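Local coordinates for fatty acid-binding protein homolog (Ascaris suum, PDB 6I8X) that binds fatty acids inside a beta-barrel and may sequester toxic fatty acids or help maintain the impermeable lipid layer of the eggshell, at residues L14-L19 / T48-N53; Y62-L67 / K76-G81; T69-H74 / Q85-D90; T92-T97 / H110-D115. All coordinates share one frame; numbering follows the deposited sequence.

Interaction 1 (L14-L19 / T48-N53); sequences LGTFKL and TKKFRN. With TAM (tris(hydroxyethyl)aminomethane), chain K; VCA (vaccenic acid), chain C; EDO (1,2-ethanediol), chain G.
Phe-17 pairs with Lys-49, and Gly-15 with Phe-51, between neighbouring antiparallel strands of the fatty acid-binding protein beta-barrel. Both are hydrogen-bonded pairs, and four backbone bonds hold them, three of them nearly straight. One runs from Gly-15 N to Phe-51 O at 2.8 Å. Phe-17, Lys-49 and Phe-51 project from the same face, into the barrel. The two rings meet obliquely, with Phe-17 CD2 4.5 Å from Phe-51 CD1. Lys-49 passes away from Phe-17 as an extended chain that bends only at its end (chi4 -81°). The bend sets NZ 3.1 Å from O2 of vaccenic acid, a hydrogen bond to the carboxylate. Asn-66 and Tyr-124 also hydrogen-bond to this NZ, which probably fixes its place. The other face carries Thr-16, Lys-18, Thr-48 and Lys-50. Here Thr-16 and Thr-48 cross diagonally and touch by methyl groups, CG2 to CG2, at 3.7 Å. Thr-16 and Lys-50 lie side by side and point the same way, with OG1 of Thr-16 3.8 Å from CG of Lys-50. Gly-15 has backbone angles suited to glycine (phi 125°, psi -163°). Tris(hydroxyethyl)aminomethane sits against it, with its O5 3.4 Å from CA of Gly-15. Arg-52 turns away to a salt bridge with Asp-63. At the strand end Leu-14 crosses Asn-53 at about a right angle, with CD1 of Leu-14 3.7 Å from ND2 of Asn-53.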
# COMPACT_ATOMS: atom_id res chain seq x y z
N LEU A 14 -11.89 0.10 3.55
CA LEU A 14 -12.57 -0.12 2.28
C LEU A 14 -12.93 1.18 1.61
O LEU A 14 -13.35 2.14 2.28
CB LEU A 14 -13.84 -0.99 2.45
CG LEU A 14 -13.62 -2.47 2.81
CD1 LEU A 14 -14.96 -3.20 2.92
CD2 LEU A 14 -12.72 -3.18 1.79
N GLY A 15 -12.79 1.20 0.29
CA GLY A 15 -13.15 2.35 -0.52
C GLY A 15 -12.05 2.89 -1.40
O GLY A 15 -11.05 2.22 -1.64
N THR A 16 -12.26 4.12 -1.86
CA THR A 16 -11.39 4.91 -2.73
C THR A 16 -10.77 6.05 -1.92
O THR A 16 -11.48 6.79 -1.24
CB THR A 16 -12.19 5.46 -3.93
OG1 THR A 16 -12.77 4.36 -4.62
CG2 THR A 16 -11.31 6.26 -4.90
N PHE A 17 -9.46 6.21 -2.06
CA PHE A 17 -8.71 7.23 -1.33
C PHE A 17 -7.77 7.95 -2.29
O PHE A 17 -6.96 7.33 -2.97
CB PHE A 17 -7.94 6.56 -0.16
CG PHE A 17 -8.78 5.81 0.84
CD1 PHE A 17 -9.26 6.44 1.99
CD2 PHE A 17 -9.03 4.44 0.69
CE1 PHE A 17 -9.96 5.72 2.96
CE2 PHE A 17 -9.76 3.73 1.65
CZ PHE A 17 -10.23 4.38 2.77
N LYS A 18 -7.90 9.26 -2.36
CA LYS A 18 -7.09 10.08 -3.26
C LYS A 18 -5.96 10.82 -2.51
O LYS A 18 -6.24 11.57 -1.58
CB LYS A 18 -7.99 11.07 -4.05
CG LYS A 18 -7.23 11.97 -5.03
CD LYS A 18 -8.10 13.09 -5.61
CE LYS A 18 -8.16 14.35 -4.74
NZ LYS A 18 -6.86 15.10 -4.68
N LEU A 19 -4.71 10.66 -2.98
CA LEU A 19 -3.54 11.37 -2.44
C LEU A 19 -3.74 12.90 -2.54
O LEU A 19 -3.94 13.45 -3.63
CB LEU A 19 -2.25 10.94 -3.17
CG LEU A 19 -0.97 11.73 -2.79
CD1 LEU A 19 -0.50 11.41 -1.34
CD2 LEU A 19 0.12 11.48 -3.79
N THR A 48 -4.41 7.29 -6.55
CA THR A 48 -5.72 6.89 -6.09
C THR A 48 -5.60 5.43 -5.66
O THR A 48 -5.20 4.57 -6.46
CB THR A 48 -6.80 7.08 -7.17
OG1 THR A 48 -6.99 8.48 -7.39
CG2 THR A 48 -8.12 6.47 -6.74
N LYS A 49 -5.94 5.15 -4.40
CA LYS A 49 -5.90 3.80 -3.85
C LYS A 49 -7.31 3.28 -3.73
O LYS A 49 -8.21 4.02 -3.38
CB LYS A 49 -5.17 3.77 -2.49
CG LYS A 49 -3.66 3.89 -2.64
CD LYS A 49 -2.95 3.77 -1.29
CE LYS A 49 -1.48 4.04 -1.42
NZ LYS A 49 -0.73 2.87 -1.91
N LYS A 50 -7.52 2.03 -4.07
CA LYS A 50 -8.84 1.40 -3.99
C LYS A 50 -8.70 0.10 -3.29
O LYS A 50 -7.82 -0.68 -3.63
CB LYS A 50 -9.49 1.20 -5.37
CG LYS A 50 -9.85 2.48 -6.08
CD LYS A 50 -10.61 2.19 -7.40
CE LYS A 50 -11.10 3.45 -8.04
NZ LYS A 50 -11.58 3.21 -9.43
N PHE A 51 -9.52 -0.11 -2.28
CA PHE A 51 -9.60 -1.36 -1.51
C PHE A 51 -11.05 -1.79 -1.55
O PHE A 51 -11.95 -0.99 -1.27
CB PHE A 51 -9.19 -1.13 -0.05
CG PHE A 51 -7.72 -0.87 0.19
CD1 PHE A 51 -7.20 0.42 0.13
CD2 PHE A 51 -6.86 -1.91 0.54
CE1 PHE A 51 -5.84 0.67 0.40
CE2 PHE A 51 -5.50 -1.66 0.79
CZ PHE A 51 -5.00 -0.37 0.75
N ARG A 52 -11.30 -3.03 -1.95
CA ARG A 52 -12.66 -3.57 -1.96
C ARG A 52 -12.67 -5.06 -1.61
O ARG A 52 -11.63 -5.71 -1.68
CB ARG A 52 -13.33 -3.31 -3.32
CG ARG A 52 -12.73 -4.08 -4.49
CD ARG A 52 -13.58 -3.95 -5.73
NE ARG A 52 -13.01 -4.66 -6.87
CZ ARG A 52 -12.18 -4.12 -7.76
NH1 ARG A 52 -11.81 -2.84 -7.65
NH2 ARG A 52 -11.71 -4.85 -8.77
N ASN A 53 -13.88 -5.60 -1.30
CA ASN A 53 -14.12 -7.03 -1.11
C ASN A 53 -13.89 -7.60 -2.51
O ASN A 53 -14.23 -6.93 -3.49
CB ASN A 53 -15.57 -7.29 -0.68
CG ASN A 53 -15.89 -6.82 0.71
OD1 ASN A 53 -15.46 -7.40 1.68
ND2 ASN A 53 -16.63 -5.72 0.83
C TAM K . -17.69 1.44 0.42
C1 TAM K . -17.02 0.63 -0.76
C2 TAM K . -16.81 2.76 0.61
C3 TAM K . -19.24 1.83 0.30
C4 TAM K . -16.95 -0.88 -0.58
C5 TAM K . -16.79 3.66 -0.61
C6 TAM K . -20.00 1.13 -0.81
N TAM K . -17.53 0.51 1.55
O4 TAM K . -16.33 -1.47 -1.70
O5 TAM K . -15.71 4.65 -0.61
O6 TAM K . -21.36 1.49 -0.75
O2 VCA C . 2.11 3.56 -2.96
C1 VCA C . 2.21 4.80 -3.38
O1 VCA C . 1.34 5.62 -3.21
C2 VCA C . 3.49 5.12 -4.08
C3 VCA C . 3.37 6.06 -5.27
C4 VCA C . 4.61 6.05 -6.16
C5 VCA C . 4.62 7.07 -7.28
C6 VCA C . 3.99 6.58 -8.56
C7 VCA C . 3.83 7.67 -9.60
C8 VCA C . 5.05 8.03 -10.43
C9 VCA C . 5.29 7.12 -11.62
C10 VCA C . 6.60 7.43 -12.35
C11 VCA C . 7.21 6.23 -13.02
C12 VCA C . 7.76 5.21 -12.41
C13 VCA C . 7.89 5.02 -10.92
C14 VCA C . 8.80 3.86 -10.52
C15 VCA C . 9.07 3.77 -9.03
C16 VCA C . 7.83 3.60 -8.15
C17 VCA C . 8.16 3.43 -6.68
C18 VCA C . 6.99 2.93 -5.86
C1 EDO G . -9.17 8.31 -10.25
O1 EDO G . -7.80 8.46 -10.62
C2 EDO G . -9.81 9.63 -9.76
O2 EDO G . -10.00 9.62 -8.34

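Interaction 2 (Y62-L67 / K76-G81)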
# COMPACT_ATOMS: atom_id res chain seq x y z
N TYR A 62 -9.81 -9.91 -0.88
CA TYR A 62 -9.87 -8.51 -1.29
C TYR A 62 -9.16 -8.21 -2.58
O TYR A 62 -8.32 -8.97 -3.05
CB TYR A 62 -9.25 -7.65 -0.16
CG TYR A 62 -9.95 -7.87 1.15
CD1 TYR A 62 -11.12 -7.18 1.46
CD2 TYR A 62 -9.53 -8.88 2.03
CE1 TYR A 62 -11.84 -7.46 2.61
CE2 TYR A 62 -10.26 -9.18 3.18
CZ TYR A 62 -11.42 -8.47 3.46
OH TYR A 62 -12.14 -8.72 4.60
N ASP A 63 -9.48 -7.03 -3.12
CA ASP A 63 -8.81 -6.46 -4.28
C ASP A 63 -8.28 -5.09 -3.88
O ASP A 63 -8.91 -4.37 -3.10
CB ASP A 63 -9.77 -6.28 -5.47
CG ASP A 63 -10.45 -7.53 -5.96
OD1 ASP A 63 -9.85 -8.63 -5.80
OD2 ASP A 63 -11.57 -7.42 -6.50
N MET A 64 -7.12 -4.75 -4.39
CA MET A 64 -6.58 -3.42 -4.17
C MET A 64 -5.91 -2.94 -5.46
O MET A 64 -5.29 -3.71 -6.19
CB MET A 64 -5.71 -3.27 -2.89
CG MET A 64 -4.21 -3.34 -3.10
SD MET A 64 -3.35 -1.79 -3.57
CE MET A 64 -3.04 -1.08 -2.02
N GLU A 65 -6.07 -1.66 -5.72
CA GLU A 65 -5.50 -1.01 -6.89
C GLU A 65 -4.74 0.21 -6.46
O GLU A 65 -5.17 0.93 -5.58
CB GLU A 65 -6.63 -0.57 -7.87
CG GLU A 65 -7.45 -1.73 -8.41
CD GLU A 65 -8.50 -1.36 -9.44
OE1 GLU A 65 -9.51 -0.72 -9.07
OE2 GLU A 65 -8.34 -1.76 -10.61
N ASN A 66 -3.63 0.46 -7.13
CA ASN A 66 -2.86 1.68 -7.02
C ASN A 66 -2.94 2.27 -8.40
O ASN A 66 -2.38 1.70 -9.33
CB ASN A 66 -1.40 1.40 -6.70
CG ASN A 66 -1.10 1.37 -5.25
OD1 ASN A 66 -1.41 2.30 -4.52
ND2 ASN A 66 -0.42 0.33 -4.81
N LEU A 67 -3.71 3.35 -8.56
CA LEU A 67 -3.89 4.06 -9.82
C LEU A 67 -3.08 5.34 -9.77
O LEU A 67 -3.31 6.18 -8.91
CB LEU A 67 -5.39 4.35 -10.11
CG LEU A 67 -6.36 3.15 -10.01
CD1 LEU A 67 -7.79 3.57 -10.29
CD2 LEU A 67 -5.94 1.98 -10.96
N LYS A 76 -5.55 -8.80 -7.18
CA LYS A 76 -6.86 -9.45 -7.06
C LYS A 76 -6.88 -10.72 -6.24
O LYS A 76 -5.99 -11.56 -6.36
CB LYS A 76 -7.44 -9.76 -8.46
CG LYS A 76 -7.43 -8.58 -9.45
CD LYS A 76 -8.52 -7.54 -9.15
CE LYS A 76 -8.80 -6.66 -10.35
NZ LYS A 76 -9.40 -7.44 -11.49
N ASP A 77 -7.95 -10.86 -5.43
CA ASP A 77 -8.26 -12.01 -4.58
C ASP A 77 -7.22 -12.34 -3.53
O ASP A 77 -6.92 -13.52 -3.32
CB ASP A 77 -8.57 -13.26 -5.44
CG ASP A 77 -10.02 -13.35 -5.79
OD1 ASP A 77 -10.84 -13.50 -4.86
OD2 ASP A 77 -10.35 -13.20 -6.98
N TRP A 78 -6.70 -11.33 -2.84
CA TRP A 78 -5.74 -11.60 -1.78
C TRP A 78 -6.41 -11.74 -0.38
O TRP A 78 -7.53 -11.28 -0.18
CB TRP A 78 -4.58 -10.60 -1.77
CG TRP A 78 -5.02 -9.16 -1.68
CD1 TRP A 78 -5.16 -8.29 -2.71
CD2 TRP A 78 -5.33 -8.43 -0.48
NE1 TRP A 78 -5.54 -7.06 -2.24
CE2 TRP A 78 -5.70 -7.13 -0.88
CE3 TRP A 78 -5.37 -8.76 0.89
CZ2 TRP A 78 -6.11 -6.15 0.04
CZ3 TRP A 78 -5.81 -7.81 1.80
CH2 TRP A 78 -6.16 -6.51 1.38
N ALA A 79 -5.73 -12.40 0.55
CA ALA A 79 -6.22 -12.57 1.90
C ALA A 79 -5.20 -11.97 2.86
O ALA A 79 -4.00 -11.94 2.56
CB ALA A 79 -6.40 -14.06 2.20
N LEU A 80 -5.66 -11.48 4.02
CA LEU A 80 -4.77 -10.94 5.06
C LEU A 80 -3.88 -12.09 5.64
O LEU A 80 -4.39 -13.18 5.93
CB LEU A 80 -5.57 -10.20 6.15
CG LEU A 80 -6.25 -8.88 5.70
CD1 LEU A 80 -7.28 -8.41 6.72
CD2 LEU A 80 -5.23 -7.76 5.46
N GLY A 81 -2.57 -11.84 5.67
CA GLY A 81 -1.56 -12.79 6.13
C GLY A 81 -1.12 -13.80 5.08
O GLY A 81 -0.29 -14.67 5.36
O HOH W 1 -11.45 -10.60 -7.16
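Tyr-62 and Trp-78 bury the most surface here. They form an antiparallel hydrogen-bonded pair in the hairpin of strands 62-68 and 72-78. Tyr-62 N bonds to Trp-78 O at 2.8 Å, and Trp-78 N bonds back to Tyr-62 O at 2.9 Å. CB of Tyr-62 lies over one face of the indole, 3.6 Å from the centroid of the six-membered ring of Trp-78, a CH-pi contact. The two rings are inclined at 40°, neither stacked nor edge-to-face. The first torsion of Trp-78 places CG between its own N and carbonyl carbon (chi1 56°), which folds the indole back across Tyr-62. CB of Met-64 comes near the NE1 side of the indole, and Phe-98 stacks on Trp-78. Asp-77 and Trp-78 both face Tyr-62, a G1 beta bulge where the chain turns a corner. Asp-63 grips the bulge: its OD1 takes a straight bond from Asp-77 N at 3.0 Å. A water bridges that OD1 to OD2 of Asp-77, while OD1 of Asp-77 is hydrogen-bonded to Ser-56. The aliphatic part of Lys-76 covers the Asp-63 carboxylate, with CD 3.7 Å from CG of Asp-63. OD2 of Asp-63 is held by Ala-55 and by a salt bridge to Arg-52. With both oxygens so engaged, this buried carboxylate is probably ionised.

Interaction 3 (T69-H74 / Q85-D90). With TAM (tris(hydroxyethyl)aminomethane), chain L.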
# COMPACT_ATOMS: atom_id res chain seq x y z
N THR A 69 -0.54 8.42 -12.17
CA THR A 69 -0.38 9.17 -13.43
C THR A 69 0.16 8.26 -14.53
O THR A 69 -0.31 8.32 -15.67
CB THR A 69 0.54 10.37 -13.19
OG1 THR A 69 -0.04 11.21 -12.18
CG2 THR A 69 0.83 11.16 -14.45
N LYS A 70 1.10 7.36 -14.17
CA LYS A 70 1.66 6.46 -15.18
C LYS A 70 1.31 4.98 -14.90
O LYS A 70 0.28 4.51 -15.36
CB LYS A 70 3.17 6.72 -15.35
CG LYS A 70 3.43 7.96 -16.21
CD LYS A 70 2.93 7.69 -17.68
CE LYS A 70 3.17 8.87 -18.56
NZ LYS A 70 2.56 8.70 -19.89
N LYS A 71 2.13 4.28 -14.14
CA LYS A 71 1.94 2.88 -13.80
C LYS A 71 0.75 2.65 -12.87
O LYS A 71 0.58 3.38 -11.91
CB LYS A 71 3.24 2.35 -13.12
CG LYS A 71 3.31 0.84 -12.85
CD LYS A 71 3.29 0.02 -14.12
CE LYS A 71 3.45 -1.44 -13.83
NZ LYS A 71 3.39 -2.21 -15.09
N ASP A 72 -0.02 1.60 -13.13
CA ASP A 72 -1.12 1.14 -12.27
C ASP A 72 -0.85 -0.30 -11.84
O ASP A 72 -0.25 -1.04 -12.61
CB ASP A 72 -2.48 1.23 -12.97
CG ASP A 72 -2.87 2.64 -13.44
OD1 ASP A 72 -2.48 3.63 -12.77
OD2 ASP A 72 -3.55 2.75 -14.49
N THR A 73 -1.22 -0.67 -10.61
CA THR A 73 -1.13 -2.04 -10.09
C THR A 73 -2.54 -2.52 -9.74
O THR A 73 -3.41 -1.71 -9.43
CB THR A 73 -0.10 -2.23 -8.96
OG1 THR A 73 -0.49 -1.54 -7.78
CG2 THR A 73 1.30 -1.85 -9.36
N HIS A 74 -2.77 -3.83 -9.88
CA HIS A 74 -4.08 -4.44 -9.63
C HIS A 74 -3.85 -5.80 -8.99
O HIS A 74 -3.51 -6.77 -9.68
CB HIS A 74 -4.89 -4.59 -10.94
CG HIS A 74 -4.89 -3.38 -11.83
ND1 HIS A 74 -5.89 -2.43 -11.76
CD2 HIS A 74 -4.01 -3.03 -12.80
CE1 HIS A 74 -5.60 -1.54 -12.70
NE2 HIS A 74 -4.47 -1.86 -13.34
N GLN A 85 2.57 -13.20 -5.26
CA GLN A 85 3.55 -12.58 -6.13
C GLN A 85 2.82 -11.80 -7.23
O GLN A 85 1.87 -12.33 -7.82
CB GLN A 85 4.51 -13.61 -6.74
CG GLN A 85 5.71 -12.93 -7.40
CD GLN A 85 6.69 -13.89 -8.03
OE1 GLN A 85 7.29 -14.74 -7.36
NE2 GLN A 85 6.92 -13.69 -9.31
N ASP A 86 3.24 -10.55 -7.49
CA ASP A 86 2.65 -9.70 -8.52
C ASP A 86 3.57 -8.55 -8.93
O ASP A 86 4.59 -8.29 -8.28
CB ASP A 86 1.29 -9.14 -8.06
CG ASP A 86 0.33 -8.84 -9.19
OD1 ASP A 86 0.68 -9.08 -10.36
OD2 ASP A 86 -0.78 -8.35 -8.90
N GLU A 87 3.20 -7.87 -10.01
CA GLU A 87 3.93 -6.72 -10.50
C GLU A 87 3.62 -5.52 -9.60
O GLU A 87 2.45 -5.26 -9.27
CB GLU A 87 3.59 -6.45 -11.97
CG GLU A 87 4.43 -5.33 -12.58
CD GLU A 87 4.24 -5.08 -14.06
OE1 GLU A 87 3.09 -4.93 -14.51
OE2 GLU A 87 5.27 -4.95 -14.77
N ALA A 88 4.68 -4.80 -9.20
CA ALA A 88 4.57 -3.61 -8.37
C ALA A 88 4.74 -2.37 -9.25
O ALA A 88 4.91 -2.51 -10.47
CB ALA A 88 5.61 -3.65 -7.25
N LEU A 89 4.64 -1.16 -8.65
CA LEU A 89 4.69 0.15 -9.32
C LEU A 89 6.02 0.46 -10.02
O LEU A 89 6.06 1.30 -10.92
CB LEU A 89 4.31 1.28 -8.34
CG LEU A 89 2.82 1.41 -7.97
CD1 LEU A 89 2.66 2.38 -6.82
CD2 LEU A 89 1.97 1.84 -9.17
N ASP A 90 7.09 -0.26 -9.64
CA ASP A 90 8.41 -0.12 -10.24
C ASP A 90 8.55 -1.01 -11.49
O ASP A 90 9.64 -1.08 -12.08
CB ASP A 90 9.49 -0.42 -9.18
CG ASP A 90 9.48 -1.82 -8.57
OD1 ASP A 90 8.57 -2.61 -8.90
OD2 ASP A 90 10.39 -2.13 -7.76
C TAM L . 3.86 9.24 -24.24
C1 TAM L . 5.05 10.17 -24.68
C2 TAM L . 2.63 10.10 -23.92
C3 TAM L . 3.46 8.26 -25.42
C4 TAM L . 6.06 10.58 -23.62
C5 TAM L . 2.79 11.24 -22.95
C6 TAM L . 2.90 6.91 -25.03
N TAM L . 4.22 8.55 -22.99
O4 TAM L . 6.72 9.44 -23.13
O5 TAM L . 3.20 10.76 -21.69
O6 TAM L . 2.16 6.93 -23.81
O HOH W 2 -0.09 -5.37 -10.39
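The carboxylate of Glu-87 receives the ammonium of Lys-71 over one face. NZ of Lys-71 stands well above the carboxylate plane, 2.8 Å from OE1 of Glu-87 and 3.3 Å from OE2. This is a salt bridge, but the hydrogen bond within it is weak. The carboxylate of Asp-86 is the second flat group. Its OD2 lies near His-74 O, another acceptor, and is hydrogen-bonded to ND1 of His-75. Its OD1 takes a weak bond from the next backbone N, that of Glu-87. A water links the segments: it accepts from His-74 N at 3.1 Å, donates to Glu-87 O at 2.8 Å and weakly to OD2 of Asp-86. Chi1 of Lys-71 (-172°) turns CG away from its own N, to 3.4 Å from O of Leu-89. The bend at chi2 (64°) then sends the rest of the chain, and NZ, to Glu-87. Methyl CG2 of Thr-73 packs at 3.5 Å on C of Ala-88 and touches CD2 of Leu-89. Leu-89 also belongs to the vaccenic acid pocket. Strands 72-78 and 84-87 have no backbone pairing here. Side chains and a water join them instead. This matches the gap between the fourth and fifth strands that is characteristic of the fatty acid-binding protein barrel.

Interaction 4 (T92-T97 / H110-D115); sequences TQHKIT and HIKVDD
His-94 and His-110 both carry CG beside the backbone N (chi1 -76° and -68°), and this brings their rings together between two neighbouring strands. ND1 of His-94 and ND1 of His-110 are 2.9 Å apart in a nearly straight hydrogen bond, and either could be the donor. The ring planes are almost perpendicular, at 89°. The rings meet rim to rim, each ND1 at the edge of the other ring and in its plane. Both far nitrogens are held by acids: NE2 of His-94 by Asp-90, and NE2 of His-110 by Glu-108. Such a pair between carboxylates may well hold one extra proton. Ile-96 covers one face of His-110 with CG1, 4.0 Å from the ring centroid, a CH-pi contact. Lys-112 runs beside His-94, with CG 3.5 Å from NE2 of His-94, and goes on to a salt bridge with Asp-118. On the other face Lys-95 meets Ile-111, CB to CB, at 4.1 Å. Their backbones form a hydrogen-bonded pair, with Lys-95 N 2.8 Å from Ile-111 O. Past the strand end Val-113 N reaches Gln-93 O in a longer bond of 3.3 Å. These features belong to an antiparallel beta hairpin, strands 93-100 and 105-112, in the wall of the lipid-binding barrel.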
# COMPACT_ATOMS: atom_id res chain seq x y z
N THR A 92 8.36 -4.30 -11.64
CA THR A 92 9.05 -5.55 -11.34
C THR A 92 8.13 -6.43 -10.48
O THR A 92 7.13 -5.96 -9.94
CB THR A 92 10.42 -5.27 -10.64
OG1 THR A 92 10.18 -4.80 -9.30
CG2 THR A 92 11.31 -4.28 -11.41
N GLN A 93 8.49 -7.71 -10.34
CA GLN A 93 7.77 -8.69 -9.54
C GLN A 93 8.19 -8.56 -8.08
O GLN A 93 9.38 -8.46 -7.78
CB GLN A 93 8.07 -10.11 -10.04
CG GLN A 93 7.53 -10.40 -11.43
CD GLN A 93 6.04 -10.52 -11.43
OE1 GLN A 93 5.47 -11.44 -10.84
NE2 GLN A 93 5.38 -9.59 -12.09
N HIS A 94 7.21 -8.55 -7.18
CA HIS A 94 7.43 -8.45 -5.74
C HIS A 94 6.60 -9.51 -5.07
O HIS A 94 5.55 -9.87 -5.60
CB HIS A 94 6.93 -7.08 -5.17
CG HIS A 94 7.78 -5.88 -5.44
ND1 HIS A 94 7.58 -4.69 -4.75
CD2 HIS A 94 8.78 -5.69 -6.35
CE1 HIS A 94 8.46 -3.83 -5.24
NE2 HIS A 94 9.21 -4.39 -6.19
N LYS A 95 7.02 -9.95 -3.89
CA LYS A 95 6.25 -10.80 -3.02
C LYS A 95 5.56 -9.82 -2.06
O LYS A 95 6.21 -8.97 -1.44
CB LYS A 95 7.14 -11.82 -2.28
CG LYS A 95 7.54 -12.99 -3.20
CD LYS A 95 8.19 -14.13 -2.44
CE LYS A 95 8.60 -15.28 -3.34
NZ LYS A 95 7.44 -15.92 -4.03
N ILE A 96 4.21 -9.83 -2.06
CA ILE A 96 3.42 -8.91 -1.25
C ILE A 96 2.57 -9.65 -0.23
O ILE A 96 1.98 -10.68 -0.55
CB ILE A 96 2.54 -7.97 -2.14
CG1 ILE A 96 3.39 -7.30 -3.29
CG2 ILE A 96 1.76 -6.94 -1.27
CD1 ILE A 96 2.58 -6.71 -4.49
N THR A 97 2.44 -9.07 0.96
CA THR A 97 1.55 -9.57 1.99
C THR A 97 0.86 -8.39 2.64
O THR A 97 1.54 -7.54 3.21
CB THR A 97 2.29 -10.39 3.08
OG1 THR A 97 3.22 -11.30 2.48
CG2 THR A 97 1.33 -11.12 4.00
N HIS A 110 6.49 -5.67 1.03
CA HIS A 110 7.03 -5.98 -0.28
C HIS A 110 8.41 -6.56 -0.13
O HIS A 110 9.23 -6.05 0.65
CB HIS A 110 7.11 -4.73 -1.18
CG HIS A 110 5.78 -4.18 -1.58
ND1 HIS A 110 5.46 -3.97 -2.91
CD2 HIS A 110 4.74 -3.76 -0.82
CE1 HIS A 110 4.24 -3.47 -2.92
NE2 HIS A 110 3.76 -3.34 -1.69
N ILE A 111 8.67 -7.64 -0.86
CA ILE A 111 9.98 -8.27 -0.95
C ILE A 111 10.27 -8.29 -2.45
O ILE A 111 9.45 -8.81 -3.21
CB ILE A 111 10.07 -9.69 -0.32
CG1 ILE A 111 9.65 -9.70 1.17
CG2 ILE A 111 11.48 -10.23 -0.49
CD1 ILE A 111 9.50 -11.14 1.81
N LYS A 112 11.40 -7.73 -2.89
CA LYS A 112 11.75 -7.79 -4.31
C LYS A 112 12.15 -9.23 -4.68
O LYS A 112 12.86 -9.88 -3.91
CB LYS A 112 12.85 -6.77 -4.66
CG LYS A 112 12.29 -5.38 -4.85
CD LYS A 112 13.36 -4.32 -4.95
CE LYS A 112 12.74 -2.94 -4.96
NZ LYS A 112 13.75 -1.87 -4.81
N VAL A 113 11.61 -9.74 -5.79
CA VAL A 113 11.88 -11.10 -6.28
C VAL A 113 13.36 -11.22 -6.72
O VAL A 113 14.05 -12.19 -6.36
CB VAL A 113 10.86 -11.54 -7.37
CG1 VAL A 113 11.30 -12.83 -8.08
CG2 VAL A 113 9.47 -11.73 -6.78
N ASP A 114 13.86 -10.20 -7.46
CA ASP A 114 15.23 -10.14 -7.97
C ASP A 114 16.25 -9.63 -6.93
O ASP A 114 17.45 -9.67 -7.19
CB ASP A 114 15.29 -9.32 -9.27
CG ASP A 114 14.39 -9.86 -10.38
OD1 ASP A 114 14.28 -11.11 -10.52
OD2 ASP A 114 13.80 -9.04 -11.12
N ASP A 115 15.77 -9.19 -5.75
CA ASP A 115 16.58 -8.72 -4.63
C ASP A 115 15.87 -9.13 -3.31
O ASP A 115 15.20 -8.30 -2.70
CB ASP A 115 16.78 -7.19 -4.73
CG ASP A 115 17.86 -6.59 -3.83
OD1 ASP A 115 18.65 -7.37 -3.25
OD2 ASP A 115 17.94 -5.34 -3.74

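In the fold
Interactions 1 and 4 are regular strand pairings on opposite sides of the chain's centre, about 22 Å apart between centres. Interaction 2 is a buried contact; the others are partly buried. Interactions 1 and 2 adjoin through neighbouring strands 47-53 and 62-68, and Asn-66 bonds to Lys-49. Interactions 2 and 3 share strand 72-78: one pairs it with strand 62-68, the other meets strand 84-87 across the gap. Strand 84-87 then pairs with 93-100, which links interaction 3 to interaction 4. Chemistry follows place. Interaction 1 brings a lysine to the fatty acid carboxylate, interaction 2 buries aromatic rings, interaction 3 relies on charge and water, and interaction 4 on paired histidines.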